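Long-range contacts in mandelate racemase / muconate lactonizing enzyme family protein (Agrobacterium tumefaciens, PDB 4DXK), which belongs to the mandelate racemase subgroup of the enolase superfamily and probably acts as a racemase or lyase: residues A[34-39]-A[292-297]; A[217-222]-A[245-250]. One frame throughout, in Å; residues are numbered along the deposited sequence.

Contact 1 (A[34-39]-A[292-297]); sequences TFFGAE and ISWCGG
Trp294 reaches across to the end of strand 30-35 with both halves of its indole. The pyrrole side gives its one N-H to the backbone: NE1 donates to Phe35 O at 3.0 Å, a bent bond (139° at the hydrogen) whose acceptor lies out of the indole plane. The benzo side meets Phe36, whose CD2 comes within 3.6 Å of Trp294 CZ2. These two rings are nearly parallel, planes at 24°, but so far slid apart that they barely overlap. Tryptophan suits the place because one large apolar side chain also satisfies a carbonyl at the end of the strand.

Thr34 makes the second link. Its chi1 of -171° swings OG1 opposite the backbone N, and from there the hydroxyl donates to Ser293 O at 2.9 Å, from above the carbonyl plane. Threonine thus brings a donor on a short branched side chain to a buried carbonyl. Small Ser293, its OG hydrogen-bonded to Asp291, lets the backbones come close, the CA atoms of Thr34 and Ser293 5.0 Å apart.

The indole also meets the His318 ring and Glu268, a sodium ligand: here the N-terminal domain closes over the metal site at the C-terminal ends of the barrel strands, as in the enolase superfamily. Helix 79-99 touches Thr34 and Trp294, and helix 323-335 lies against Ser293.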
loop_
_atom_site.group_PDB
_atom_site.type_symbol
_atom_site.label_atom_id
_atom_site.label_comp_id
_atom_site.label_asym_id
_atom_site.label_seq_id
_atom_site.Cartn_x
_atom_site.Cartn_y
_atom_site.Cartn_z
ATOM N N THR A 34 -34.060 0.573 24.205
ATOM C CA THR A 34 -33.366 -0.184 23.177
ATOM C C THR A 34 -34.320 -1.234 22.608
ATOM O O THR A 34 -35.487 -1.304 23.003
ATOM C CB THR A 34 -32.019 -0.768 23.681
ATOM O OG1 THR A 34 -31.299 -1.322 22.573
ATOM C CG2 THR A 34 -32.242 -1.838 24.725
ATOM N N PHE A 35 -33.820 -2.027 21.669
ATOM C CA PHE A 35 -34.667 -2.890 20.858
ATOM C C PHE A 35 -33.911 -4.176 20.567
ATOM O O PHE A 35 -32.709 -4.140 20.271
ATOM C CB PHE A 35 -34.982 -2.161 19.544
ATOM C CG PHE A 35 -36.136 -2.731 18.761
ATOM C CD1 PHE A 35 -37.422 -2.282 19.003
ATOM C CD2 PHE A 35 -35.932 -3.654 17.742
ATOM C CE1 PHE A 35 -38.500 -2.760 18.262
ATOM C CE2 PHE A 35 -37.005 -4.139 17.000
ATOM C CZ PHE A 35 -38.284 -3.689 17.266
ATOM N N PHE A 36 -34.641 -5.293 20.642
ATOM C CA PHE A 36 -34.179 -6.682 20.441
ATOM C C PHE A 36 -33.624 -7.293 21.715
ATOM O O PHE A 36 -32.834 -6.673 22.433
ATOM C CB PHE A 36 -33.161 -6.862 19.309
ATOM C CG PHE A 36 -33.729 -6.700 17.928
ATOM C CD1 PHE A 36 -34.889 -7.364 17.534
ATOM C CD2 PHE A 36 -33.071 -5.900 16.997
ATOM C CE1 PHE A 36 -35.390 -7.210 16.244
ATOM C CE2 PHE A 36 -33.561 -5.753 15.705
ATOM C CZ PHE A 36 -34.721 -6.404 15.329
ATOM N N GLY A 37 -34.039 -8.527 21.984
ATOM C CA GLY A 37 -33.547 -9.266 23.129
ATOM C C GLY A 37 -33.852 -8.552 24.425
ATOM O O GLY A 37 -32.998 -8.472 25.312
ATOM N N ALA A 38 -35.079 -8.058 24.551
ATOM C CA ALA A 38 -35.457 -7.230 25.688
ATOM C C ALA A 38 -35.266 -7.930 27.033
ATOM O O ALA A 38 -34.822 -7.306 27.989
ATOM C CB ALA A 38 -36.889 -6.751 25.535
ATOM N N GLU A 39 -35.600 -9.214 27.127
ATOM C CA GLU A 39 -35.393 -9.914 28.397
ATOM C C GLU A 39 -33.912 -10.044 28.749
ATOM O O GLU A 39 -33.510 -9.863 29.905
ATOM C CB GLU A 39 -36.034 -11.300 28.383
ATOM C CG GLU A 39 -37.543 -11.298 28.234
ATOM C CD GLU A 39 -38.108 -12.706 28.109
ATOM O OE1 GLU A 39 -37.315 -13.674 28.128
ATOM O OE2 GLU A 39 -39.341 -12.839 27.980
ATOM N N ILE A 292 -28.574 4.609 17.813
ATOM C CA ILE A 292 -28.072 5.093 19.087
ATOM C C ILE A 292 -28.254 4.090 20.218
ATOM O O ILE A 292 -27.495 4.107 21.183
ATOM C CB ILE A 292 -28.721 6.435 19.481
ATOM C CG1 ILE A 292 -30.229 6.293 19.618
ATOM C CG2 ILE A 292 -28.366 7.529 18.477
ATOM C CD1 ILE A 292 -30.872 7.546 20.150
ATOM N N SER A 293 -29.255 3.224 20.099
ATOM C CA SER A 293 -29.533 2.217 21.127
ATOM C C SER A 293 -28.762 0.915 20.933
ATOM O O SER A 293 -28.880 0.000 21.760
ATOM C CB SER A 293 -31.035 1.923 21.231
ATOM O OG SER A 293 -31.508 1.119 20.167
ATOM N N TRP A 294 -27.996 0.831 19.839
ATOM C CA TRP A 294 -27.216 -0.357 19.498
ATOM C C TRP A 294 -25.716 -0.063 19.425
ATOM O O TRP A 294 -24.933 -1.000 19.295
ATOM C CB TRP A 294 -27.659 -0.938 18.145
ATOM C CG TRP A 294 -29.075 -1.437 18.099
ATOM C CD1 TRP A 294 -29.892 -1.686 19.166
ATOM C CD2 TRP A 294 -29.855 -1.710 16.921
ATOM N NE1 TRP A 294 -31.121 -2.113 18.725
ATOM C CE2 TRP A 294 -31.125 -2.142 17.354
ATOM C CE3 TRP A 294 -29.592 -1.668 15.546
ATOM C CZ2 TRP A 294 -32.136 -2.510 16.463
ATOM C CZ3 TRP A 294 -30.599 -2.024 14.662
ATOM C CH2 TRP A 294 -31.850 -2.448 15.123
ATOM N N CYS A 295 -25.313 1.215 19.483
ATOM C CA CYS A 295 -23.935 1.590 19.147
ATOM C C CYS A 295 -23.137 2.161 20.299
ATOM O O CYS A 295 -21.972 2.512 20.106
ATOM C CB CYS A 295 -23.915 2.604 17.991
ATOM S SG CYS A 295 -24.402 4.278 18.458
ATOM N N GLY A 296 -23.762 2.298 21.466
ATOM C CA GLY A 296 -23.116 2.943 22.602
ATOM C C GLY A 296 -23.772 4.246 23.044
ATOM O O GLY A 296 -23.162 5.044 23.765
ATOM N N GLY A 297 -24.992 4.494 22.593
ATOM C CA GLY A 297 -25.763 5.626 23.079
ATOM C C GLY A 297 -25.530 6.895 22.293
ATOM O O GLY A 297 -24.799 6.917 21.293
#

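Contact 2 (A[217-222]-A[245-250]); sequences FHSMWQ and IKMDSL. With PO4 (phosphate ion), chain B.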
loop_
_atom_site.group_PDB
_atom_site.type_symbol
_atom_site.label_atom_id
_atom_site.label_comp_id
_atom_site.label_asym_id
_atom_site.label_seq_id
_atom_site.Cartn_x
_atom_site.Cartn_y
_atom_site.Cartn_z
ATOM N N PHE A 217 -30.576 -4.188 2.471
ATOM C CA PHE A 217 -30.266 -5.603 2.242
ATOM C C PHE A 217 -30.199 -6.440 3.512
ATOM O O PHE A 217 -30.058 -7.660 3.444
ATOM C CB PHE A 217 -28.942 -5.748 1.491
ATOM C CG PHE A 217 -28.972 -5.200 0.096
ATOM C CD1 PHE A 217 -29.569 -5.922 -0.932
ATOM C CD2 PHE A 217 -28.412 -3.959 -0.198
ATOM C CE1 PHE A 217 -29.584 -5.432 -2.223
ATOM C CE2 PHE A 217 -28.435 -3.463 -1.493
ATOM C CZ PHE A 217 -29.015 -4.206 -2.507
ATOM N N HIS A 218 -30.251 -5.777 4.663
ATOM C CA HIS A 218 -30.260 -6.457 5.962
ATOM C C HIS A 218 -29.097 -7.432 6.157
ATOM O O HIS A 218 -29.229 -8.425 6.867
ATOM C CB HIS A 218 -31.593 -7.176 6.174
ATOM C CG HIS A 218 -32.742 -6.248 6.415
ATOM N ND1 HIS A 218 -33.928 -6.334 5.718
ATOM C CD2 HIS A 218 -32.885 -5.218 7.281
ATOM C CE1 HIS A 218 -34.760 -5.402 6.154
ATOM N NE2 HIS A 218 -34.150 -4.711 7.100
ATOM N N SER A 219 -27.956 -7.137 5.537
ATOM C CA SER A 219 -26.742 -7.955 5.668
ATOM C C SER A 219 -26.935 -9.415 5.279
ATOM O O SER A 219 -26.242 -10.290 5.796
ATOM C CB SER A 219 -26.155 -7.866 7.082
ATOM O OG SER A 219 -25.598 -6.574 7.270
ATOM N N MET A 220 -27.848 -9.670 4.349
ATOM C CA MET A 220 -28.233 -11.047 4.050
ATOM C C MET A 220 -27.441 -11.734 2.938
ATOM O O MET A 220 -27.616 -12.929 2.712
ATOM C CB MET A 220 -29.730 -11.119 3.754
ATOM C CG MET A 220 -30.578 -10.558 4.887
ATOM S SD MET A 220 -32.348 -10.686 4.606
ATOM C CE MET A 220 -32.536 -12.461 4.558
ATOM N N TRP A 221 -26.558 -11.004 2.262
ATOM C CA TRP A 221 -25.848 -11.539 1.097
ATOM C C TRP A 221 -24.361 -11.732 1.322
ATOM O O TRP A 221 -23.722 -10.956 2.039
ATOM C CB TRP A 221 -26.050 -10.602 -0.099
ATOM C CG TRP A 221 -27.469 -10.560 -0.530
ATOM C CD1 TRP A 221 -28.412 -9.639 -0.183
ATOM C CD2 TRP A 221 -28.126 -11.518 -1.355
ATOM N NE1 TRP A 221 -29.625 -9.956 -0.763
ATOM C CE2 TRP A 221 -29.470 -11.116 -1.480
ATOM C CE3 TRP A 221 -27.712 -12.693 -1.988
ATOM C CZ2 TRP A 221 -30.394 -11.835 -2.237
ATOM C CZ3 TRP A 221 -28.628 -13.404 -2.730
ATOM C CH2 TRP A 221 -29.955 -12.977 -2.845
ATOM N N GLN A 222 -23.809 -12.766 0.687
ATOM C CA GLN A 222 -22.369 -12.909 0.542
ATOM C C GLN A 222 -21.851 -11.929 -0.519
ATOM O O GLN A 222 -22.637 -11.285 -1.216
ATOM C CB GLN A 222 -21.996 -14.358 0.215
ATOM C CG GLN A 222 -22.441 -15.344 1.290
ATOM C CD GLN A 222 -21.787 -15.054 2.617
ATOM O OE1 GLN A 222 -20.562 -15.045 2.723
ATOM N NE2 GLN A 222 -22.594 -14.791 3.636
ATOM N N ILE A 245 -23.714 -6.597 2.735
ATOM C CA ILE A 245 -23.100 -7.820 3.236
ATOM C C ILE A 245 -23.036 -7.712 4.757
ATOM O O ILE A 245 -23.322 -6.658 5.315
ATOM C CB ILE A 245 -21.676 -8.059 2.654
ATOM C CG1 ILE A 245 -20.718 -6.936 3.081
ATOM C CG2 ILE A 245 -21.711 -8.229 1.126
ATOM C CD1 ILE A 245 -19.256 -7.243 2.762
ATOM N N LYS A 246 -22.673 -8.797 5.421
ATOM C CA LYS A 246 -22.491 -8.800 6.869
ATOM C C LYS A 246 -21.341 -7.873 7.221
ATOM O O LYS A 246 -20.310 -7.867 6.551
ATOM C CB LYS A 246 -22.170 -10.215 7.352
ATOM C CG LYS A 246 -22.333 -10.413 8.848
ATOM C CD LYS A 246 -23.783 -10.554 9.239
ATOM C CE LYS A 246 -23.918 -11.025 10.685
ATOM N NZ LYS A 246 -25.339 -11.023 11.060
ATOM N N MET A 247 -21.504 -7.095 8.285
ATOM C CA MET A 247 -20.510 -6.089 8.656
ATOM C C MET A 247 -19.484 -6.613 9.665
ATOM O O MET A 247 -19.171 -5.940 10.653
ATOM C CB MET A 247 -21.230 -4.838 9.171
ATOM C CG MET A 247 -22.079 -4.173 8.090
ATOM S SD MET A 247 -21.027 -3.307 6.921
ATOM C CE MET A 247 -22.146 -3.064 5.564
ATOM N N ASP A 248 -18.957 -7.809 9.415
ATOM C CA ASP A 248 -18.031 -8.465 10.348
ATOM C C ASP A 248 -16.546 -8.431 9.993
ATOM O O ASP A 248 -15.693 -8.477 10.878
ATOM C CB ASP A 248 -18.461 -9.894 10.671
ATOM C CG ASP A 248 -18.759 -10.735 9.452
ATOM O OD1 ASP A 248 -18.561 -10.306 8.290
ATOM O OD2 ASP A 248 -19.192 -11.887 9.701
ATOM N N SER A 249 -16.211 -8.438 8.711
ATOM C CA SER A 249 -14.852 -8.126 8.253
ATOM C C SER A 249 -14.996 -7.017 7.216
ATOM O O SER A 249 -15.289 -7.274 6.046
ATOM C CB SER A 249 -14.167 -9.352 7.643
ATOM O OG SER A 249 -13.802 -10.327 8.608
ATOM N N LEU A 250 -14.837 -5.772 7.661
ATOM C CA LEU A 250 -15.177 -4.611 6.849
ATOM C C LEU A 250 -14.333 -4.414 5.608
ATOM O O LEU A 250 -14.764 -3.732 4.676
ATOM C CB LEU A 250 -15.174 -3.346 7.712
ATOM C CG LEU A 250 -16.172 -3.388 8.867
ATOM C CD1 LEU A 250 -15.953 -2.222 9.814
ATOM C CD2 LEU A 250 -17.618 -3.403 8.366
HETATM P P PO4 B . -34.621 -0.465 8.631
HETATM O O1 PO4 B . -33.215 0.093 8.474
HETATM O O2 PO4 B . -34.772 -1.120 9.984
HETATM O O3 PO4 B . -35.680 0.598 8.530
HETATM O O4 PO4 B . -34.868 -1.500 7.551
HETATM O O HOH W 1 -24.167 -6.691 9.596
HETATM O O HOH W 2 -22.027 -11.293 4.145
#
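Two water molecules stitch Ser219 to Met247 and Trp221 to Lys246, where direct polar contacts are few. One water lies 2.7 Å from Ser219 OG and accepts from Met247 N; the other donates to Trp221 O at 2.7 Å and accepts from Lys246 N. Two backbone N-H groups of the 245-250 loop are thereby satisfied through solvent. Ser219 OG also sits 3.0 Å from Ile245 O, though its single proton could go to another acceptor. A short side chain suits the place, because Ser219 CB packs 3.8 Å from Lys246 CA.

Ile245 packs against the backbone of Trp221. Its CA points a C-H at Trp221 O, 3.4 Å away with 147° at the hydrogen, and its CG2 branch touches the same oxygen at 3.5 Å. The branched apolar side chain suits a buried place against Ala226 and Leu253 of the flanking helices. Lys246 bends at chi2, bringing CD alongside Ser219 CB, while NZ reaches a second subunit, hydrogen-bonding to Gly70 O of that subunit and making a cation-pi contact with its Phe74.

A type I' turn from Phe217 to Met220 presents His218 away from the 245-250 loop; His218 and Ser219, neither a glycine, both take the left-handed backbone form (phi 54° and 57°). NE2 of His218 gives a weak hydrogen bond to O4 of a phosphate ion, which probably came from the crystallisation liquor and is also held by Lys172 and His318; ND1 is hydrogen-bonded to Asp177. The two loops follow strands 212-216 and 240-242, whose Glu216 and Glu242 bind sodium with Glu268. Loops at the C-terminal ends of neighbouring parallel strands, beside a metal site, are the usual active-site setting of an enolase-superfamily barrel.

Overall arrangement
Contact 1 uses one loop that follows a barrel strand, contact 2 two of them, and they join different things. Contact 1 is buried, its centre about 9 Å from the centre of the chain, and ties the N-terminal domain to the barrel; contact 2 is partly buried, about 17 Å out, and links two successive barrel loops. Direct hydrogen bonds and aromatic packing dominate the first, bridging waters and backbone contacts the second. Along the chain, contact 2 is nested inside the loop that contact 1 closes. Their centres lie 20 Å apart and they do not touch, yet each has a side chain about 7 to 8 Å from a sodium ion, and both meet the second subunit.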